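Mannan endo-1,4-beta-mannosidase (Mytilus edulis, PDB 2C0H) hydrolyses internal beta-1,4-mannosidic linkages in the backbones of mannans, galactomannans and glucomannans, working as a monomeric TIM-barrel enzyme of glycosyl hydrolase family 5. Local coordinates at residues R94-A99 / I107-W112. The protein carries 3 engineered substitutions. Sequence-based numbering, arbitrary orientation.
Sequences RAYLHA and IFFTLW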
loop_
_atom_site.group_PDB
_atom_site.type_symbol
_atom_site.label_atom_id
_atom_site.label_comp_id
_atom_site.label_asym_id
_atom_site.label_seq_id
_atom_site.Cartn_x
_atom_site.Cartn_y
_atom_site.Cartn_z
ATOM N N ARG A 94 15.672 0.064 -10.120
ATOM C CA ARG A 94 16.331 1.350 -10.328
ATOM C C ARG A 94 16.039 1.909 -11.715
ATOM O O ARG A 94 15.851 3.105 -11.850
ATOM C CB ARG A 94 17.843 1.250 -10.093
ATOM C CG ARG A 94 18.460 2.550 -9.660
ATOM C CD ARG A 94 19.963 2.468 -9.570
ATOM N NE ARG A 94 20.448 1.608 -8.485
ATOM C CZ ARG A 94 20.485 1.957 -7.200
ATOM N NH1 ARG A 94 20.016 3.133 -6.789
ATOM N NH2 ARG A 94 20.988 1.117 -6.302
ATOM N N ALA A 95 15.982 1.052 -12.738
ATOM C CA ALA A 95 15.694 1.530 -14.103
ATOM C C ALA A 95 14.294 2.120 -14.151
ATOM O O ALA A 95 14.079 3.150 -14.789
ATOM C CB ALA A 95 15.834 0.427 -15.117
ATOM N N TYR A 96 13.347 1.446 -13.503
ATOM C CA TYR A 96 11.963 1.933 -13.421
ATOM C C TYR A 96 11.903 3.246 -12.667
ATOM O O TYR A 96 11.241 4.186 -13.087
ATOM C CB TYR A 96 11.032 0.888 -12.780
ATOM C CG TYR A 96 9.569 1.297 -12.681
ATOM C CD1 TYR A 96 8.897 1.840 -13.777
ATOM C CD2 TYR A 96 8.841 1.094 -11.515
ATOM C CE1 TYR A 96 7.554 2.201 -13.681
ATOM C CE2 TYR A 96 7.503 1.451 -11.424
ATOM C CZ TYR A 96 6.861 2.004 -12.512
ATOM O OH TYR A 96 5.516 2.349 -12.406
ATOM N N LEU A 97 12.597 3.317 -11.541
ATOM C CA LEU A 97 12.644 4.568 -10.783
ATOM C C LEU A 97 13.236 5.736 -11.600
ATOM O O LEU A 97 12.763 6.863 -11.469
ATOM C CB LEU A 97 13.391 4.365 -9.449
ATOM C CG LEU A 97 12.640 3.519 -8.413
ATOM C CD1 LEU A 97 13.620 3.083 -7.316
ATOM C CD2 LEU A 97 11.437 4.251 -7.800
ATOM N N HIS A 98 14.243 5.471 -12.441
ATOM C CA HIS A 98 14.831 6.520 -13.294
ATOM C C HIS A 98 13.819 6.979 -14.333
ATOM O O HIS A 98 13.724 8.169 -14.598
ATOM C CB HIS A 98 16.102 6.062 -13.995
ATOM C CG HIS A 98 17.284 5.903 -13.093
ATOM N ND1 HIS A 98 17.338 6.418 -11.817
ATOM C CD2 HIS A 98 18.470 5.292 -13.304
ATOM C CE1 HIS A 98 18.509 6.121 -11.276
ATOM N NE2 HIS A 98 19.212 5.434 -12.157
ATOM N N ALA A 99 13.063 6.050 -14.907
ATOM C CA ALA A 99 11.976 6.411 -15.832
ATOM C C ALA A 99 10.900 7.264 -15.157
ATOM O O ALA A 99 10.434 8.260 -15.721
ATOM C CB ALA A 99 11.364 5.150 -16.434
ATOM N N ILE A 107 6.961 6.388 -6.935
ATOM C CA ILE A 107 6.563 4.992 -6.946
ATOM C C ILE A 107 6.426 4.421 -5.532
ATOM O O ILE A 107 7.309 4.612 -4.684
ATOM C CB ILE A 107 7.607 4.137 -7.755
ATOM C CG1 ILE A 107 7.820 4.688 -9.175
ATOM C CG2 ILE A 107 7.246 2.665 -7.785
ATOM C CD1 ILE A 107 6.557 4.831 -10.005
ATOM N N PHE A 108 5.346 3.686 -5.306
ATOM C CA PHE A 108 5.135 2.929 -4.070
ATOM C C PHE A 108 5.124 1.440 -4.402
ATOM O O PHE A 108 4.269 0.982 -5.150
ATOM C CB PHE A 108 3.849 3.369 -3.376
ATOM C CG PHE A 108 3.912 4.779 -2.885
ATOM C CD1 PHE A 108 4.290 5.049 -1.578
ATOM C CD2 PHE A 108 3.667 5.834 -3.745
ATOM C CE1 PHE A 108 4.396 6.346 -1.133
ATOM C CE2 PHE A 108 3.785 7.152 -3.296
ATOM C CZ PHE A 108 4.116 7.389 -1.981
ATOM N N PHE A 109 6.081 0.686 -3.863
ATOM C CA PHE A 109 6.170 -0.747 -4.091
ATOM C C PHE A 109 5.415 -1.537 -2.996
ATOM O O PHE A 109 5.619 -1.325 -1.796
ATOM C CB PHE A 109 7.637 -1.209 -4.105
ATOM C CG PHE A 109 8.431 -0.767 -5.313
ATOM C CD1 PHE A 109 8.247 -1.391 -6.542
ATOM C CD2 PHE A 109 9.417 0.190 -5.204
ATOM C CE1 PHE A 109 9.001 -1.032 -7.647
ATOM C CE2 PHE A 109 10.169 0.564 -6.311
ATOM C CZ PHE A 109 9.966 -0.054 -7.530
ATOM N N THR A 110 4.530 -2.445 -3.403
ATOM C CA THR A 110 3.786 -3.298 -2.464
ATOM C C THR A 110 4.438 -4.678 -2.410
ATOM O O THR A 110 4.535 -5.371 -3.421
ATOM C CB THR A 110 2.307 -3.453 -2.881
ATOM O OG1 THR A 110 1.731 -2.157 -3.016
ATOM C CG2 THR A 110 1.518 -4.200 -1.866
ATOM N N LEU A 111 4.882 -5.094 -1.233
ATOM C CA LEU A 111 5.689 -6.304 -1.124
ATOM C C LEU A 111 4.870 -7.594 -1.330
ATOM O O LEU A 111 5.219 -8.380 -2.212
ATOM C CB LEU A 111 6.391 -6.342 0.253
ATOM C CG LEU A 111 7.381 -5.209 0.513
ATOM C CD1 LEU A 111 7.896 -5.400 1.941
ATOM C CD2 LEU A 111 8.510 -5.146 -0.475
ATOM N N TRP A 112 3.820 -7.785 -0.532
ATOM C CA TRP A 112 3.026 -9.036 -0.475
ATOM C C TRP A 112 1.546 -8.822 -0.762
ATOM O O TRP A 112 1.055 -7.696 -0.734
ATOM C CB TRP A 112 3.169 -9.700 0.895
ATOM C CG TRP A 112 4.596 -9.840 1.327
ATOM C CD1 TRP A 112 5.237 -9.095 2.283
ATOM C CD2 TRP A 112 5.566 -10.763 0.825
ATOM N NE1 TRP A 112 6.523 -9.499 2.398
ATOM C CE2 TRP A 112 6.765 -10.518 1.519
ATOM C CE3 TRP A 112 5.544 -11.765 -0.157
ATOM C CZ2 TRP A 112 7.935 -11.253 1.282
ATOM C CZ3 TRP A 112 6.714 -12.492 -0.399
ATOM C CH2 TRP A 112 7.890 -12.225 0.327
#
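Ile107 meets both Tyr96 and Leu97, and the way it divides its branches between them shows how a barrel strand takes up the helix that precedes it. Ile107 CD1 lies against the outer end of the tyrosine ring, 3.6 Å from Tyr96 OH, while Ile107 CG2 approaches Tyr96 CE2 to 3.8 Å; the methyl CD1 stands oblique to the ring. Tyr96 reaches this far because its ring swings out trans to the backbone N (chi1 -179°), carrying the hydroxyl past the isoleucine. Leu97 comes in roughly at right angles to the tyrosine, with a single methyl, CD2, which settles 3.8 Å from Ile107 CB and touches CG1 as well.

Phe109, two residues on, completes the cluster. Phe109 CZ comes up near the plane of the tyrosine ring, at the edge, with Tyr96 CD2 4.3 Å away, and Phe109 CE2 is 4.2 Å from Leu97 CD2. Within the strand, Ile107 CG2 sits 3.8 Å above the centre of the phenylalanine ring, a CH-pi-like arrangement that braces one aromatic face.

The axes of segments 94-99 and 107-112, parts of helix 89-102 and strand 106-113, lie 10.5 Å apart at closest approach, their N-to-C directions 150° apart, as expected for a helix leading into the next strand of a TIM barrel. Val62 and Val64 of the neighbouring strand 61-68 extend the layer beside Tyr96 and Phe109, and Leu51 of helix 40-56 also packs on Tyr96. Between these two segments, cohesion therefore rests on dispersion and the burial of apolar surface, without hydrogen bonds; the polar ties of Arg94 go to Glu152 and the Ala148 carbonyl instead.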